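Local atomic coordinates of ribonucleotide monophosphatase NagD (Escherichia coli, PDB entry 2C4N), a protein that probably removes phosphate from a broad range of deoxyribo- and ribonucleoside phosphates, using magnesium, as a member of the HAD-like hydrolase superfamily. Residues K85-V90 / F113-E118; R139-N144 / F172-P177. All coordinates share one frame; numbering follows the deposited sequence.

Contact 1 (K85-V90 / F113-E118); sequences KKAYVV and FVIVGE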
loop_
_atom_site.group_PDB
_atom_site.type_symbol
_atom_site.label_atom_id
_atom_site.label_comp_id
_atom_site.label_asym_id
_atom_site.label_seq_id
_atom_site.Cartn_x
_atom_site.Cartn_y
_atom_site.Cartn_z
ATOM N N LYS A 85 13.499 -3.269 -29.915
ATOM C CA LYS A 85 14.817 -2.786 -29.538
ATOM C C LYS A 85 14.877 -1.274 -29.420
ATOM O O LYS A 85 15.910 -0.665 -29.674
ATOM C CB LYS A 85 15.863 -3.277 -30.545
ATOM C CG LYS A 85 16.167 -4.765 -30.440
ATOM C CD LYS A 85 16.676 -5.103 -29.046
ATOM C CE LYS A 85 16.933 -6.592 -28.868
ATOM N NZ LYS A 85 18.382 -6.943 -28.896
ATOM N N LYS A 86 13.752 -0.675 -29.049
ATOM C CA LYS A 86 13.669 0.769 -28.864
ATOM C C LYS A 86 13.278 1.029 -27.421
ATOM O O LYS A 86 12.293 0.476 -26.933
ATOM C CB LYS A 86 12.628 1.384 -29.799
ATOM C CG LYS A 86 13.095 1.544 -31.233
ATOM C CD LYS A 86 12.115 2.387 -32.033
ATOM C CE LYS A 86 12.678 2.748 -33.403
ATOM N NZ LYS A 86 12.936 1.545 -34.242
ATOM N N ALA A 87 14.044 1.867 -26.734
ATOM C CA ALA A 87 13.744 2.146 -25.343
ATOM C C ALA A 87 14.016 3.575 -24.916
ATOM O O ALA A 87 14.949 4.219 -25.397
ATOM C CB ALA A 87 14.543 1.197 -24.449
ATOM N N TYR A 88 13.173 4.075 -24.021
ATOM C CA TYR A 88 13.382 5.395 -23.462
ATOM C C TYR A 88 14.055 5.034 -22.143
ATOM O O TYR A 88 13.486 4.299 -21.328
ATOM C CB TYR A 88 12.062 6.125 -23.207
ATOM C CG TYR A 88 12.274 7.417 -22.458
ATOM C CD1 TYR A 88 11.870 7.551 -21.130
ATOM C CD2 TYR A 88 12.946 8.484 -23.053
ATOM C CE1 TYR A 88 12.135 8.713 -20.411
ATOM C CE2 TYR A 88 13.219 9.651 -22.342
ATOM C CZ TYR A 88 12.812 9.758 -21.021
ATOM O OH TYR A 88 13.100 10.901 -20.309
ATOM N N VAL A 89 15.269 5.528 -21.939
ATOM C CA VAL A 89 16.009 5.194 -20.739
ATOM C C VAL A 89 16.205 6.339 -19.766
ATOM O O VAL A 89 16.573 7.451 -20.147
ATOM C CB VAL A 89 17.402 4.612 -21.097
ATOM C CG1 VAL A 89 18.160 4.230 -19.834
ATOM C CG2 VAL A 89 17.237 3.399 -22.007
ATOM N N VAL A 90 15.924 6.053 -18.502
ATOM C CA VAL A 90 16.113 7.011 -17.424
ATOM C C VAL A 90 17.306 6.423 -16.684
ATOM O O VAL A 90 17.156 5.593 -15.795
ATOM C CB VAL A 90 14.891 7.066 -16.480
ATOM C CG1 VAL A 90 15.181 7.994 -15.304
ATOM C CG2 VAL A 90 13.663 7.555 -17.243
ATOM N N PHE A 113 10.117 0.012 -24.739
ATOM C CA PHE A 113 10.367 -0.089 -23.304
ATOM C C PHE A 113 10.715 1.242 -22.664
ATOM O O PHE A 113 11.217 2.153 -23.322
ATOM C CB PHE A 113 11.574 -0.987 -23.002
ATOM C CG PHE A 113 11.492 -2.358 -23.576
ATOM C CD1 PHE A 113 11.802 -2.586 -24.914
ATOM C CD2 PHE A 113 11.134 -3.431 -22.773
ATOM C CE1 PHE A 113 11.759 -3.868 -25.441
ATOM C CE2 PHE A 113 11.088 -4.720 -23.291
ATOM C CZ PHE A 113 11.403 -4.937 -24.633
ATOM N N VAL A 114 10.462 1.321 -21.361
ATOM C CA VAL A 114 10.845 2.467 -20.546
ATOM C C VAL A 114 11.735 1.744 -19.542
ATOM O O VAL A 114 11.276 0.847 -18.831
ATOM C CB VAL A 114 9.657 3.114 -19.805
ATOM C CG1 VAL A 114 10.178 4.026 -18.686
ATOM C CG2 VAL A 114 8.823 3.939 -20.780
ATOM N N ILE A 115 13.014 2.098 -19.513
ATOM C CA ILE A 115 13.953 1.444 -18.620
ATOM C C ILE A 115 14.503 2.447 -17.625
ATOM O O ILE A 115 15.036 3.485 -18.010
ATOM C CB ILE A 115 15.123 0.840 -19.408
ATOM C CG1 ILE A 115 14.582 -0.063 -20.521
ATOM C CG2 ILE A 115 16.036 0.072 -18.469
ATOM C CD1 ILE A 115 15.632 -0.518 -21.499
ATOM N N VAL A 116 14.371 2.130 -16.344
ATOM C CA VAL A 116 14.853 3.017 -15.303
ATOM C C VAL A 116 15.986 2.384 -14.512
ATOM O O VAL A 116 15.868 1.263 -14.012
ATOM C CB VAL A 116 13.722 3.400 -14.310
ATOM C CG1 VAL A 116 14.246 4.407 -13.282
ATOM C CG2 VAL A 116 12.532 3.978 -15.068
ATOM N N GLY A 117 17.094 3.108 -14.426
ATOM C CA GLY A 117 18.241 2.647 -13.663
ATOM C C GLY A 117 18.507 3.730 -12.636
ATOM O O GLY A 117 17.662 3.999 -11.785
ATOM N N GLU A 118 19.674 4.354 -12.721
ATOM C CA GLU A 118 20.035 5.441 -11.822
ATOM C C GLU A 118 20.721 6.561 -12.598
ATOM O O GLU A 118 21.521 6.316 -13.504
ATOM C CB GLU A 118 20.961 4.942 -10.708
ATOM C CG GLU A 118 21.823 6.034 -10.077
ATOM C CD GLU A 118 21.050 7.028 -9.218
ATOM O OE1 GLU A 118 19.901 7.382 -9.559
ATOM O OE2 GLU A 118 21.611 7.475 -8.193
#
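Five backbone hydrogen bonds zip Lys86-Val90 to Phe113-Gly117 in parallel register. The first, Phe113 N to Lys86 O, is the longest at 3.1 Å; the last, Gly117 N to Val90 O, is 2.8 Å and almost straight (177° at the hydrogen). Between the amide bonds run CA-H...O contacts such as Ala87 CA to Phe113 O, 3.2 Å.

Apolar contacts lie on both faces. On the face of Ala87, Val89, Phe113 and Ile115, the small methyl of Ala87 lets a longer neighbour come over it: Ile115 sets CG1 beside its own backbone N (chi1 -53°), which brings CD1 to 3.6 Å from Ala87 CB. Phe113 carries the edge of its ring back along the strand, with Lys86 O in the ring plane 3.7 Å from CD1. On the other face Val90 CB touches Val116 CG2 at 4.1 Å; branched valines suit these extended positions, and Val116 goes on to pack against helix 156-167. Tyr88, at the margin of the sheet, meets the ring of Phe133 instead.

With helix 94-101 joining its strands, the pair forms a parallel beta-alpha-beta unit at one edge of the four-stranded sheet.

Contact 2 (R139-N144 / F172-P177); sequences RFIATN and FYVGKP. With PO4 (phosphate ion), chain C; PO4 (phosphate ion), chain D.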
loop_
_atom_site.group_PDB
_atom_site.type_symbol
_atom_site.label_atom_id
_atom_site.label_comp_id
_atom_site.label_asym_id
_atom_site.label_seq_id
_atom_site.Cartn_x
_atom_site.Cartn_y
_atom_site.Cartn_z
ATOM N N ARG A 139 6.614 -1.122 -22.190
ATOM C CA ARG A 139 7.014 -2.134 -21.215
ATOM C C ARG A 139 7.941 -1.475 -20.185
ATOM O O ARG A 139 9.021 -0.978 -20.519
ATOM C CB ARG A 139 7.692 -3.306 -21.940
ATOM C CG ARG A 139 6.718 -4.033 -22.880
ATOM C CD ARG A 139 7.410 -5.030 -23.806
ATOM N NE ARG A 139 8.035 -6.137 -23.085
ATOM C CZ ARG A 139 8.623 -7.174 -23.678
ATOM N NH1 ARG A 139 8.662 -7.242 -25.001
ATOM N NH2 ARG A 139 9.171 -8.139 -22.952
ATOM N N PHE A 140 7.491 -1.482 -18.932
ATOM C CA PHE A 140 8.171 -0.848 -17.800
ATOM C C PHE A 140 9.154 -1.778 -17.059
ATOM O O PHE A 140 8.745 -2.699 -16.351
ATOM C CB PHE A 140 7.075 -0.326 -16.855
ATOM C CG PHE A 140 7.539 0.685 -15.831
ATOM C CD1 PHE A 140 8.779 1.317 -15.927
ATOM C CD2 PHE A 140 6.696 1.026 -14.775
ATOM C CE1 PHE A 140 9.169 2.275 -14.979
ATOM C CE2 PHE A 140 7.070 1.977 -13.824
ATOM C CZ PHE A 140 8.308 2.605 -13.923
ATOM N N ILE A 141 10.450 -1.519 -17.233
ATOM C CA ILE A 141 11.509 -2.319 -16.613
ATOM C C ILE A 141 12.414 -1.426 -15.767
ATOM O O ILE A 141 12.737 -0.307 -16.168
ATOM C CB ILE A 141 12.422 -2.984 -17.681
ATOM C CG1 ILE A 141 11.581 -3.618 -18.792
ATOM C CG2 ILE A 141 13.318 -4.016 -17.021
ATOM C CD1 ILE A 141 10.695 -4.744 -18.332
ATOM N N ALA A 142 12.845 -1.931 -14.615
ATOM C CA ALA A 142 13.726 -1.170 -13.730
ATOM C C ALA A 142 14.852 -2.081 -13.250
ATOM O O ALA A 142 14.637 -3.270 -13.012
ATOM C CB ALA A 142 12.936 -0.622 -12.541
ATOM N N THR A 143 16.051 -1.529 -13.096
ATOM C CA THR A 143 17.195 -2.335 -12.678
ATOM C C THR A 143 17.124 -2.921 -11.269
ATOM O O THR A 143 17.426 -4.096 -11.074
ATOM C CB THR A 143 18.529 -1.549 -12.828
ATOM O OG1 THR A 143 18.489 -0.355 -12.043
ATOM C CG2 THR A 143 18.768 -1.187 -14.283
ATOM N N ASN A 144 16.729 -2.122 -10.282
ATOM C CA ASN A 144 16.662 -2.622 -8.908
ATOM C C ASN A 144 15.668 -1.813 -8.069
ATOM O O ASN A 144 15.507 -0.615 -8.273
ATOM C CB ASN A 144 18.063 -2.595 -8.272
ATOM C CG ASN A 144 18.677 -1.199 -8.240
ATOM O OD1 ASN A 144 18.873 -0.562 -9.277
ATOM N ND2 ASN A 144 18.989 -0.724 -7.038
ATOM N N PHE A 172 8.896 -4.029 -13.701
ATOM C CA PHE A 172 9.403 -5.340 -13.387
ATOM C C PHE A 172 10.829 -5.012 -12.952
ATOM O O PHE A 172 11.608 -4.472 -13.748
ATOM C CB PHE A 172 9.451 -6.229 -14.632
ATOM C CG PHE A 172 10.163 -7.537 -14.408
ATOM C CD1 PHE A 172 9.550 -8.568 -13.699
ATOM C CD2 PHE A 172 11.463 -7.723 -14.866
ATOM C CE1 PHE A 172 10.225 -9.760 -13.451
ATOM C CE2 PHE A 172 12.144 -8.911 -14.622
ATOM C CZ PHE A 172 11.526 -9.929 -13.914
ATOM N N TYR A 173 11.159 -5.297 -11.695
ATOM C CA TYR A 173 12.504 -5.045 -11.189
ATOM C C TYR A 173 13.353 -6.264 -11.512
ATOM O O TYR A 173 12.998 -7.391 -11.163
ATOM C CB TYR A 173 12.493 -4.804 -9.673
ATOM C CG TYR A 173 11.969 -3.443 -9.265
ATOM C CD1 TYR A 173 10.724 -3.304 -8.654
ATOM C CD2 TYR A 173 12.726 -2.296 -9.481
ATOM C CE1 TYR A 173 10.245 -2.049 -8.267
ATOM C CE2 TYR A 173 12.258 -1.039 -9.102
ATOM C CZ TYR A 173 11.021 -0.923 -8.495
ATOM O OH TYR A 173 10.571 0.327 -8.130
ATOM N N VAL A 174 14.472 -6.034 -12.186
ATOM C CA VAL A 174 15.357 -7.120 -12.586
ATOM C C VAL A 174 16.217 -7.648 -11.441
ATOM O O VAL A 174 16.473 -8.848 -11.355
ATOM C CB VAL A 174 16.283 -6.664 -13.747
ATOM C CG1 VAL A 174 17.294 -7.760 -14.083
ATOM C CG2 VAL A 174 15.444 -6.326 -14.978
ATOM N N GLY A 175 16.655 -6.756 -10.559
ATOM C CA GLY A 175 17.515 -7.168 -9.456
ATOM C C GLY A 175 16.845 -7.858 -8.279
ATOM O O GLY A 175 15.631 -8.068 -8.277
ATOM N N LYS A 176 17.649 -8.217 -7.278
ATOM C CA LYS A 176 17.145 -8.871 -6.069
ATOM C C LYS A 176 16.067 -7.969 -5.476
ATOM O O LYS A 176 16.152 -6.746 -5.586
ATOM C CB LYS A 176 18.275 -9.035 -5.044
ATOM C CG LYS A 176 19.450 -9.880 -5.504
ATOM C CD LYS A 176 20.612 -9.770 -4.519
ATOM C CE LYS A 176 21.288 -8.401 -4.600
ATOM N NZ LYS A 176 22.199 -8.155 -3.441
ATOM N N PRO A 177 15.061 -8.544 -4.795
ATOM C CA PRO A 177 14.807 -9.953 -4.475
ATOM C C PRO A 177 14.238 -10.826 -5.596
ATOM O O PRO A 177 13.908 -11.989 -5.369
ATOM C CB PRO A 177 13.860 -9.863 -3.286
ATOM C CG PRO A 177 13.031 -8.668 -3.630
ATOM C CD PRO A 177 14.071 -7.674 -4.127
HETATM P P PO4 C . 20.419 -4.999 -1.782
HETATM O O1 PO4 C . 21.559 -4.324 -2.450
HETATM O O2 PO4 C . 20.257 -4.458 -0.412
HETATM O O3 PO4 C . 19.179 -4.756 -2.558
HETATM O O4 PO4 C . 20.677 -6.458 -1.713
HETATM P P PO4 D . 24.675 -5.004 -3.126
HETATM O O1 PO4 D . 25.963 -5.458 -3.708
HETATM O O2 PO4 D . 23.550 -5.659 -3.834
HETATM O O3 PO4 D . 24.628 -5.356 -1.697
HETATM O O4 PO4 D . 24.566 -3.529 -3.267
#
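Ala142 and Tyr173 form the tight part of this contact. The phenol ring lies obliquely against the alanine methyl, with Ala142 CB 3.5 Å from Tyr173 CD2, and CD2 also stands 3.3 Å from Asn144 C in the loop just after the strand. With CG beside the backbone N (chi1 -75°), Tyr173 brings its ring back toward residues 142-144, where a methyl is small enough to accept it. Replacing Tyr173 by an alanine would probably leave a gap beside Ala142 and the Asn144 carbonyl and deprive both of their contact with the ring.

On the face of Ile141 and Phe172 the fit is looser. Their side chains run side by side, Ile141 CD1 staying 4.2 Å from Phe172 CB, while the phenylalanine ring leads away to meet Phe78. Ile141 CG2 comes closer to Val174 CG2, at 3.7 Å.

The parallel ladder runs from Phe172 N to Phe140 O, Ala142 N to Phe172 O and Val174 N to Ala142 O (2.9 Å). Past its end, Gly175 N makes a separate, more bent bond to Thr143 O (133° at the hydrogen); a beta carbon on Gly175 would clash with that oxygen. Lys176 bends its chain at chi3 (-72°), and NZ gives 2.9 Å hydrogen bonds to O4 of the chain C phosphate and O2 of the chain D phosphate. These ions probably come from the crystallisation liquor, but the grip is consistent with the predicted substrate-binding role of Lys176; salt bridges to Asp9 and Asp206 help hold it.

Helix 156-167, the crossover, packs on Ala142 and Tyr173, helix 71-80 on Thr143 and Val174, and strand 105-116 flanks strand 139-142.

Overall arrangement
Contacts 1 and 2 are successive beta-alpha-beta units of one parallel sheet, ordered 86-90, 105-116, 139-142, 172-173, with their centres about 11 Å apart. The two middle strands join them: Val114 N lies 2.8 Å from Arg139 O and Val116 N 2.9 Å from Ile141 O, both probable hydrogen bonds. At the strand ends, Gly117 CA packs 3.4 Å from Thr143 OG1. Contact 2 is tied directly to the metal site, because Asp9, the salt-bridge partner of Lys176, is a magnesium ligand; its Asn144 side chain, about 11 Å from the ion, is hydrogen-bonded to nearby Asp146, the probable specificity determinant. Contact 1 is more remote, the Glu118 side chain about 9 Å from that of Asp146.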